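Local structure of MxaA (Stigmatella aurantiaca, 4W4T) at residues A280-T285 / P374-C379; V191-L196 / E206-P211; P244-G249 / D260-T265. The protein carries at its C-terminal end the reductase domain described here, which binds NADPH and ends myxalamid PKS-NRPS biosynthesis, probably by reductively releasing the product. All coordinates share one frame; numbering follows the deposited sequence.

Contact 1: A280-T285 / P374-C379; sequences ALLDLT and PRMVVC
The side chain of Met376, present as selenomethionine, reaches across so that its selenium rests against Ala280 and Leu282 together. SE lies 3.6 Å from Ala280 CB, the one side-chain carbon that residue can offer, and 3.7 Å from Leu282 CD2. CG stands anti to the carbonyl carbon (chi1 -62°) and the chain is extended beyond it, which lifts SE and CE out of segment 374-379 toward segment 280-285; CE also comes 4.0 Å from Leu282 CD2. Although the CB of Leu282 points away, its CD2 branch turns back to cross the selenomethionine chain at a slant. Leu281 and Val378 meet more lightly, CD1 of the leucine against CG2 of the valine at 4.1 Å. Between these apolar patches a water donates to Leu281 O and to Val377 O, 2.8 Å from each. Outside the pair, Met376 also packs on Arg246 of strand 239-248, and Leu282 on Ala318 and Met321 of helix 318-328. Two irregular loops near the surface are thus joined by dispersion contacts and one water bridge, with no direct polar bond between them, while each is hydrogen-bonded to other parts of the chain.

Contact 2: V191-L196 / E206-P211; sequences VSVLPL and EPLEGP
Leu194 and Leu208 mark the closest backbone approach, their CA atoms 7.3 Å apart, so the two segments meet through side chains and their main chains exchange no bonds. Residues 191-193 form a single 3-10 turn, closed by Leu194 N to Val191 O at 3.0 Å, after which the chain straightens through Leu194 and Pro195. Segment 206-211 runs irregular and mostly extended past this turn. Leu208 reaches across with its CD2 branch, which rests 3.7 Å from Val193 CG2; the two side chains cross at about a right angle. In Val193, with CG1 anti to the carbonyl carbon (chi1 -54°), CG2 falls between the backbone N and the carbonyl carbon, facing the leucine. The same Leu208 CD2 grazes Leu194 CD2 at 4.4 Å. Both segments belong to the long connection between strand 185-188 and helix 217-234 of the Rossmann-like domain, in the region where short-chain dehydrogenases keep their YxxxK motif. Here Tyr218 and Lys222, seen to bind NADPH, occupy the motif positions on that helix, and the side chain of Val193 is about 4 Å from that of Lys222. Leu208 also leans on Glu226 and Lys227 of the helix and on Arg243 of strand 239-248. Further along, the ring of Pro195 meets the carboxylate of Glu209: CG is 3.9 Å from both OE1 and OE2 of the glutamate. The glutamate chain is extended beyond CG and crosses the proline roughly at right angles. Its charge is answered by Arg198, whose NH1 forms a salt bridge with OE2, so Pro195 supplies an apolar wall beside an ion pair while Glu209 O takes a hydrogen bond from Trp223 NE1.

Contact 3: P244-G249 / D260-T265; sequences PGRVTG and DLVCRT
Arg246 reaches from the end of strand 239-248 to Val262 in the first turn of helix 261-272. From CB the chain runs out with CG anti to the backbone N (chi1 172°), and CG already lies 3.9 Å from Val262 CG2. CD comes closer to that methyl, at 3.5 Å, and a bend about the CG-CD bond (chi3 -68°) turns NE back, 3.8 Å from the same methyl; the guanidinium passes it obliquely, with NH2 ending beside Met376 SE. One valine methyl thus packs along the arginine from CG to NE. A water also joins the segments, donating to Val247 O at 2.8 Å and to Asp260 OD2 at 3.1 Å. Asp260 is the N-cap of the helix, its OD1 accepting from Val262 N at 2.7 Å, nearly along the carboxylate C-O bond, with an N-H...O angle of 152°. Its negative charge would also suit the positive end of the helix dipole. Replacing Asp260 by an alanine would probably leave the amide of Val262 without its cap and the water without one of its two acceptors. Around the contact, Arg246 and Thr248 pair by backbone bonds with Thr285 of strand 285-286. Val247 packs on Val287 and Val290 of helix 287-298, close to the NADPH-binding Phe66, while Leu261 lies against Leu357 and Phe360 of helix 352-362.

From the N terminus the three contacts follow in series, none nesting or crossing. Contact 2 comes first and closes a short loop between strand 185-188 and helix 217-234. Contact 3 then folds the connection after strand 239-248 back, bringing the start of helix 261-272 to the strand's end. Contact 1 closes the widest loop, joining the approach to strand 285-286 to a loop that precedes helix 382-388. They adjoin one another: backbone hydrogen bonds link Val191 to Pro244, between contacts 2 and 3, and Thr285 ties contact 1 to contact 3 in the same way, while Cys379 SG packs on Val191 and Leu194. Contact 1 alone joins this region to the later part of the chain.

Contact 1: A280-T285 / P374-C379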
loop_
_atom_site.group_PDB
_atom_site.type_symbol
_atom_site.label_atom_id
_atom_site.label_comp_id
_atom_site.label_asym_id
_atom_site.label_seq_id
_atom_site.Cartn_x
_atom_site.Cartn_y
_atom_site.Cartn_z
ATOM N N ALA A 280 -2.827 -9.127 23.424
ATOM C CA ALA A 280 -1.474 -9.662 23.283
ATOM C C ALA A 280 -0.570 -9.313 24.467
ATOM O O ALA A 280 -0.767 -8.300 25.144
ATOM C CB ALA A 280 -0.845 -9.160 21.995
ATOM N N LEU A 281 0.425 -10.161 24.716
ATOM C CA LEU A 281 1.502 -9.820 25.639
ATOM C C LEU A 281 2.578 -9.100 24.840
ATOM O O LEU A 281 3.447 -9.747 24.247
ATOM C CB LEU A 281 2.086 -11.063 26.305
ATOM C CG LEU A 281 1.076 -12.023 26.924
ATOM C CD1 LEU A 281 1.773 -13.257 27.458
ATOM C CD2 LEU A 281 0.291 -11.314 28.014
ATOM N N LEU A 282 2.525 -7.773 24.833
ATOM C CA LEU A 282 3.357 -6.984 23.938
ATOM C C LEU A 282 4.844 -7.067 24.274
ATOM O O LEU A 282 5.258 -6.869 25.420
ATOM C CB LEU A 282 2.901 -5.530 23.952
ATOM C CG LEU A 282 1.435 -5.319 23.565
ATOM C CD1 LEU A 282 0.987 -3.913 23.943
ATOM C CD2 LEU A 282 1.224 -5.553 22.071
ATOM N N ASP A 283 5.632 -7.371 23.250
ATOM C CA ASP A 283 7.081 -7.286 23.313
ATOM C C ASP A 283 7.604 -5.938 22.820
ATOM O O ASP A 283 7.245 -5.486 21.737
ATOM C CB ASP A 283 7.717 -8.381 22.469
ATOM C CG ASP A 283 9.224 -8.368 22.572
ATOM O OD1 ASP A 283 9.695 -8.390 23.721
ATOM O OD2 ASP A 283 9.929 -8.339 21.530
ATOM N N LEU A 284 8.446 -5.301 23.622
ATOM C CA LEU A 284 9.206 -4.136 23.183
ATOM C C LEU A 284 10.629 -4.332 23.659
ATOM O O LEU A 284 10.896 -4.317 24.863
ATOM C CB LEU A 284 8.643 -2.828 23.735
ATOM C CG LEU A 284 7.372 -2.233 23.130
ATOM C CD1 LEU A 284 6.148 -2.899 23.712
ATOM C CD2 LEU A 284 7.351 -0.753 23.436
ATOM N N THR A 285 11.531 -4.539 22.710
ATOM C CA THR A 285 12.913 -4.878 23.018
ATOM C C THR A 285 13.846 -3.782 22.516
ATOM O O THR A 285 14.100 -3.691 21.314
ATOM C CB THR A 285 13.298 -6.212 22.367
ATOM O OG1 THR A 285 12.304 -7.202 22.666
ATOM C CG2 THR A 285 14.644 -6.685 22.876
ATOM N N PRO A 374 -4.694 -8.594 16.661
ATOM C CA PRO A 374 -3.714 -9.430 15.964
ATOM C C PRO A 374 -3.062 -10.489 16.851
ATOM O O PRO A 374 -2.748 -10.209 18.003
ATOM C CB PRO A 374 -2.673 -8.415 15.490
ATOM C CG PRO A 374 -3.427 -7.144 15.370
ATOM C CD PRO A 374 -4.387 -7.162 16.514
ATOM N N ARG A 375 -2.876 -11.688 16.304
ATOM C CA ARG A 375 -2.088 -12.722 16.960
ATOM C C ARG A 375 -0.637 -12.285 17.003
ATOM O O ARG A 375 -0.106 -11.804 16.004
ATOM C CB ARG A 375 -2.177 -14.060 16.212
ATOM C CG ARG A 375 -3.580 -14.496 15.814
ATOM C CD ARG A 375 -3.540 -15.401 14.578
ATOM N NE ARG A 375 -4.861 -15.949 14.275
ATOM C CZ ARG A 375 -5.129 -16.741 13.244
ATOM N NH1 ARG A 375 -4.161 -17.095 12.407
ATOM N NH2 ARG A 375 -6.366 -17.185 13.055
HETATM N N MSE A 376 0.011 -12.474 18.144
HETATM C CA MSE A 376 1.444 -12.209 18.242
HETATM C C MSE A 376 2.158 -13.408 18.857
HETATM O O MSE A 376 1.513 -14.317 19.381
HETATM C CB MSE A 376 1.687 -10.939 19.044
HETATM C CG MSE A 376 1.060 -9.735 18.363
HETATM SE SE MSE A 376 1.397 -8.090 19.325
HETATM C CE MSE A 376 -0.049 -6.997 18.572
ATOM N N VAL A 377 3.481 -13.436 18.758
ATOM C CA VAL A 377 4.227 -14.558 19.299
ATOM C C VAL A 377 4.779 -14.226 20.680
ATOM O O VAL A 377 5.166 -13.096 20.957
ATOM C CB VAL A 377 5.384 -14.979 18.355
ATOM C CG1 VAL A 377 6.307 -13.825 18.105
ATOM C CG2 VAL A 377 6.142 -16.153 18.939
ATOM N N VAL A 378 4.778 -15.221 21.553
ATOM C CA VAL A 378 5.385 -15.097 22.866
ATOM C C VAL A 378 6.555 -16.061 22.927
ATOM O O VAL A 378 6.390 -17.235 22.612
ATOM C CB VAL A 378 4.373 -15.404 23.982
ATOM C CG1 VAL A 378 4.995 -15.186 25.349
ATOM C CG2 VAL A 378 3.147 -14.550 23.801
ATOM N N CYS A 379 7.725 -15.555 23.315
ATOM C CA CYS A 379 8.980 -16.311 23.287
ATOM C C CYS A 379 9.604 -16.453 24.656
ATOM O O CYS A 379 9.616 -15.500 25.439
ATOM C CB CYS A 379 10.006 -15.633 22.373
ATOM S SG CYS A 379 9.505 -15.680 20.682
HETATM O O HOH W 1 3.288 -11.177 21.829
#

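Contact 2: V191-L196 / E206-P211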
loop_
_atom_site.group_PDB
_atom_site.type_symbol
_atom_site.label_atom_id
_atom_site.label_comp_id
_atom_site.label_asym_id
_atom_site.label_seq_id
_atom_site.Cartn_x
_atom_site.Cartn_y
_atom_site.Cartn_z
ATOM N N VAL A 191 12.088 -13.470 15.465
ATOM C CA VAL A 191 11.064 -14.306 16.084
ATOM C C VAL A 191 9.928 -14.568 15.100
ATOM O O VAL A 191 9.123 -15.476 15.305
ATOM C CB VAL A 191 10.490 -13.676 17.374
ATOM C CG1 VAL A 191 11.589 -13.540 18.418
ATOM C CG2 VAL A 191 9.816 -12.336 17.067
ATOM N N SER A 192 9.867 -13.793 14.020
ATOM C CA SER A 192 8.805 -14.007 13.026
ATOM C C SER A 192 8.974 -15.283 12.194
ATOM O O SER A 192 8.123 -15.586 11.344
ATOM C CB SER A 192 8.696 -12.799 12.102
ATOM O OG SER A 192 8.242 -11.690 12.845
ATOM N N VAL A 193 10.043 -16.049 12.420
ATOM C CA VAL A 193 10.107 -17.378 11.818
ATOM C C VAL A 193 9.183 -18.366 12.547
ATOM O O VAL A 193 9.007 -19.506 12.098
ATOM C CB VAL A 193 11.547 -17.957 11.800
ATOM C CG1 VAL A 193 12.492 -16.984 11.134
ATOM C CG2 VAL A 193 12.027 -18.322 13.217
ATOM N N LEU A 194 8.606 -17.914 13.662
ATOM C CA LEU A 194 7.725 -18.734 14.510
ATOM C C LEU A 194 6.236 -18.466 14.263
ATOM O O LEU A 194 5.844 -17.340 13.938
ATOM C CB LEU A 194 8.030 -18.479 15.994
ATOM C CG LEU A 194 9.467 -18.664 16.477
ATOM C CD1 LEU A 194 9.604 -18.183 17.939
ATOM C CD2 LEU A 194 9.907 -20.115 16.343
ATOM N N PRO A 195 5.395 -19.496 14.440
ATOM C CA PRO A 195 3.944 -19.293 14.293
ATOM C C PRO A 195 3.387 -18.361 15.362
ATOM O O PRO A 195 3.887 -18.352 16.491
ATOM C CB PRO A 195 3.370 -20.702 14.462
ATOM C CG PRO A 195 4.373 -21.418 15.316
ATOM C CD PRO A 195 5.724 -20.865 14.883
ATOM N N LEU A 196 2.364 -17.591 14.995
ATOM C CA LEU A 196 1.688 -16.676 15.897
ATOM C C LEU A 196 0.521 -17.372 16.569
ATOM O O LEU A 196 0.012 -18.358 16.046
ATOM C CB LEU A 196 1.165 -15.461 15.136
ATOM C CG LEU A 196 2.134 -14.725 14.213
ATOM C CD1 LEU A 196 1.353 -13.720 13.380
ATOM C CD2 LEU A 196 3.210 -14.038 15.039
ATOM N N GLU A 206 13.359 -25.180 20.579
ATOM C CA GLU A 206 12.298 -25.880 19.874
ATOM C C GLU A 206 12.559 -25.850 18.377
ATOM O O GLU A 206 12.791 -24.777 17.812
ATOM C CB GLU A 206 10.940 -25.265 20.190
ATOM C CG GLU A 206 9.773 -26.056 19.630
ATOM C CD GLU A 206 9.648 -27.434 20.262
ATOM O OE1 GLU A 206 10.062 -27.595 21.436
ATOM O OE2 GLU A 206 9.136 -28.353 19.588
ATOM N N PRO A 207 12.528 -27.028 17.731
ATOM C CA PRO A 207 12.702 -27.137 16.279
ATOM C C PRO A 207 11.678 -26.299 15.520
ATOM O O PRO A 207 10.560 -26.089 16.016
ATOM C CB PRO A 207 12.485 -28.630 16.010
ATOM C CG PRO A 207 12.816 -29.295 17.292
ATOM C CD PRO A 207 12.371 -28.349 18.365
ATOM N N LEU A 208 12.056 -25.813 14.342
ATOM C CA LEU A 208 11.127 -25.086 13.495
ATOM C C LEU A 208 10.043 -26.012 12.991
ATOM O O LEU A 208 10.321 -27.153 12.612
ATOM C CB LEU A 208 11.838 -24.452 12.296
ATOM C CG LEU A 208 12.728 -23.237 12.534
ATOM C CD1 LEU A 208 13.461 -22.910 11.240
ATOM C CD2 LEU A 208 11.899 -22.059 13.000
ATOM N N GLU A 209 8.815 -25.509 12.984
ATOM C CA GLU A 209 7.699 -26.202 12.353
ATOM C C GLU A 209 7.742 -26.044 10.849
ATOM O O GLU A 209 8.623 -25.375 10.302
ATOM C CB GLU A 209 6.363 -25.670 12.875
ATOM C CG GLU A 209 6.073 -26.011 14.311
ATOM C CD GLU A 209 4.759 -25.418 14.778
ATOM O OE1 GLU A 209 3.917 -25.075 13.921
ATOM O OE2 GLU A 209 4.583 -25.268 16.001
ATOM N N GLY A 210 6.768 -26.647 10.181
ATOM C CA GLY A 210 6.672 -26.553 8.737
ATOM C C GLY A 210 6.280 -25.163 8.269
ATOM O O GLY A 210 5.820 -24.333 9.063
ATOM N N PRO A 211 6.441 -24.906 6.965
ATOM C CA PRO A 211 6.284 -23.569 6.393
ATOM C C PRO A 211 4.842 -23.062 6.383
ATOM O O PRO A 211 4.642 -21.849 6.337
ATOM C CB PRO A 211 6.812 -23.739 4.966
ATOM C CG PRO A 211 6.615 -25.168 4.658
ATOM C CD PRO A 211 6.859 -25.889 5.952
#

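Contact 3: P244-G249 / D260-T265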
loop_
_atom_site.group_PDB
_atom_site.type_symbol
_atom_site.label_atom_id
_atom_site.label_comp_id
_atom_site.label_asym_id
_atom_site.label_seq_id
_atom_site.Cartn_x
_atom_site.Cartn_y
_atom_site.Cartn_z
ATOM N N PRO A 244 15.802 -11.615 17.171
ATOM C CA PRO A 244 15.273 -10.450 17.879
ATOM C C PRO A 244 13.752 -10.435 17.864
ATOM O O PRO A 244 13.175 -10.934 16.914
ATOM C CB PRO A 244 15.831 -9.267 17.082
ATOM C CG PRO A 244 16.989 -9.843 16.297
ATOM C CD PRO A 244 16.551 -11.230 15.964
ATOM N N GLY A 245 13.134 -9.890 18.900
ATOM C CA GLY A 245 11.701 -9.653 18.893
ATOM C C GLY A 245 11.366 -8.356 18.183
ATOM O O GLY A 245 11.919 -8.041 17.130
ATOM N N ARG A 246 10.451 -7.590 18.765
ATOM C CA ARG A 246 10.079 -6.296 18.216
ATOM C C ARG A 246 11.091 -5.263 18.709
ATOM O O ARG A 246 11.078 -4.873 19.885
ATOM C CB ARG A 246 8.658 -5.918 18.635
ATOM C CG ARG A 246 8.263 -4.511 18.263
ATOM C CD ARG A 246 6.831 -4.213 18.713
ATOM N NE ARG A 246 5.837 -4.980 17.964
ATOM C CZ ARG A 246 5.032 -5.887 18.510
ATOM N NH1 ARG A 246 5.109 -6.138 19.812
ATOM N NH2 ARG A 246 4.145 -6.542 17.758
ATOM N N VAL A 247 11.968 -4.831 17.809
ATOM C CA VAL A 247 13.111 -4.011 18.192
ATOM C C VAL A 247 12.725 -2.538 18.244
ATOM O O VAL A 247 12.358 -1.957 17.223
ATOM C CB VAL A 247 14.289 -4.211 17.210
ATOM C CG1 VAL A 247 15.440 -3.274 17.562
ATOM C CG2 VAL A 247 14.736 -5.665 17.220
ATOM N N THR A 248 12.806 -1.943 19.436
ATOM C CA THR A 248 12.334 -0.580 19.643
ATOM C C THR A 248 13.494 0.377 19.937
ATOM O O THR A 248 14.655 -0.020 19.881
ATOM C CB THR A 248 11.286 -0.520 20.787
ATOM O OG1 THR A 248 11.868 -0.994 22.010
ATOM C CG2 THR A 248 10.088 -1.410 20.438
ATOM N N GLY A 249 13.173 1.627 20.261
ATOM C CA GLY A 249 14.176 2.673 20.413
ATOM C C GLY A 249 15.280 2.391 21.418
ATOM O O GLY A 249 15.141 1.534 22.293
ATOM N N ASP A 260 9.535 3.058 11.103
ATOM C CA ASP A 260 9.156 1.819 11.775
ATOM C C ASP A 260 7.646 1.711 11.983
ATOM O O ASP A 260 6.999 2.672 12.373
ATOM C CB ASP A 260 9.861 1.734 13.127
ATOM C CG ASP A 260 9.724 0.374 13.786
ATOM O OD1 ASP A 260 8.583 -0.079 14.026
ATOM O OD2 ASP A 260 10.773 -0.241 14.089
ATOM N N LEU A 261 7.099 0.525 11.759
ATOM C CA LEU A 261 5.669 0.290 11.912
ATOM C C LEU A 261 5.121 0.620 13.312
ATOM O O LEU A 261 4.000 1.129 13.445
ATOM C CB LEU A 261 5.361 -1.165 11.576
ATOM C CG LEU A 261 3.905 -1.602 11.669
ATOM C CD1 LEU A 261 3.046 -0.676 10.836
ATOM C CD2 LEU A 261 3.758 -3.045 11.199
ATOM N N VAL A 262 5.898 0.314 14.346
ATOM C CA VAL A 262 5.483 0.605 15.716
ATOM C C VAL A 262 5.374 2.108 15.945
ATOM O O VAL A 262 4.430 2.575 16.593
ATOM C CB VAL A 262 6.452 0.008 16.746
ATOM C CG1 VAL A 262 6.043 0.405 18.163
ATOM C CG2 VAL A 262 6.499 -1.496 16.592
ATOM N N CYS A 263 6.325 2.869 15.408
ATOM C CA CYS A 263 6.226 4.324 15.495
ATOM C C CYS A 263 5.009 4.837 14.745
ATOM O O CYS A 263 4.310 5.729 15.222
ATOM C CB CYS A 263 7.486 4.990 14.954
ATOM S SG CYS A 263 8.951 4.595 15.924
ATOM N N ARG A 264 4.774 4.289 13.556
ATOM C CA ARG A 264 3.599 4.654 12.766
ATOM C C ARG A 264 2.296 4.418 13.509
ATOM O O ARG A 264 1.369 5.240 13.490
ATOM C CB ARG A 264 3.569 3.853 11.466
ATOM C CG ARG A 264 4.458 4.361 10.369
ATOM C CD ARG A 264 4.227 3.517 9.111
ATOM N NE ARG A 264 5.189 3.831 8.068
ATOM C CZ ARG A 264 4.962 4.699 7.091
ATOM N NH1 ARG A 264 3.795 5.326 7.019
ATOM N NH2 ARG A 264 5.903 4.931 6.183
ATOM N N THR A 265 2.213 3.261 14.139
ATOM C CA THR A 265 1.031 2.897 14.891
ATOM C C THR A 265 0.812 3.828 16.078
ATOM O O THR A 265 -0.302 4.308 16.299
ATOM C CB THR A 265 1.142 1.451 15.363
ATOM O OG1 THR A 265 1.291 0.615 14.211
ATOM C CG2 THR A 265 -0.083 1.038 16.142
HETATM O O HOH W 2 13.050 -2.296 14.521
#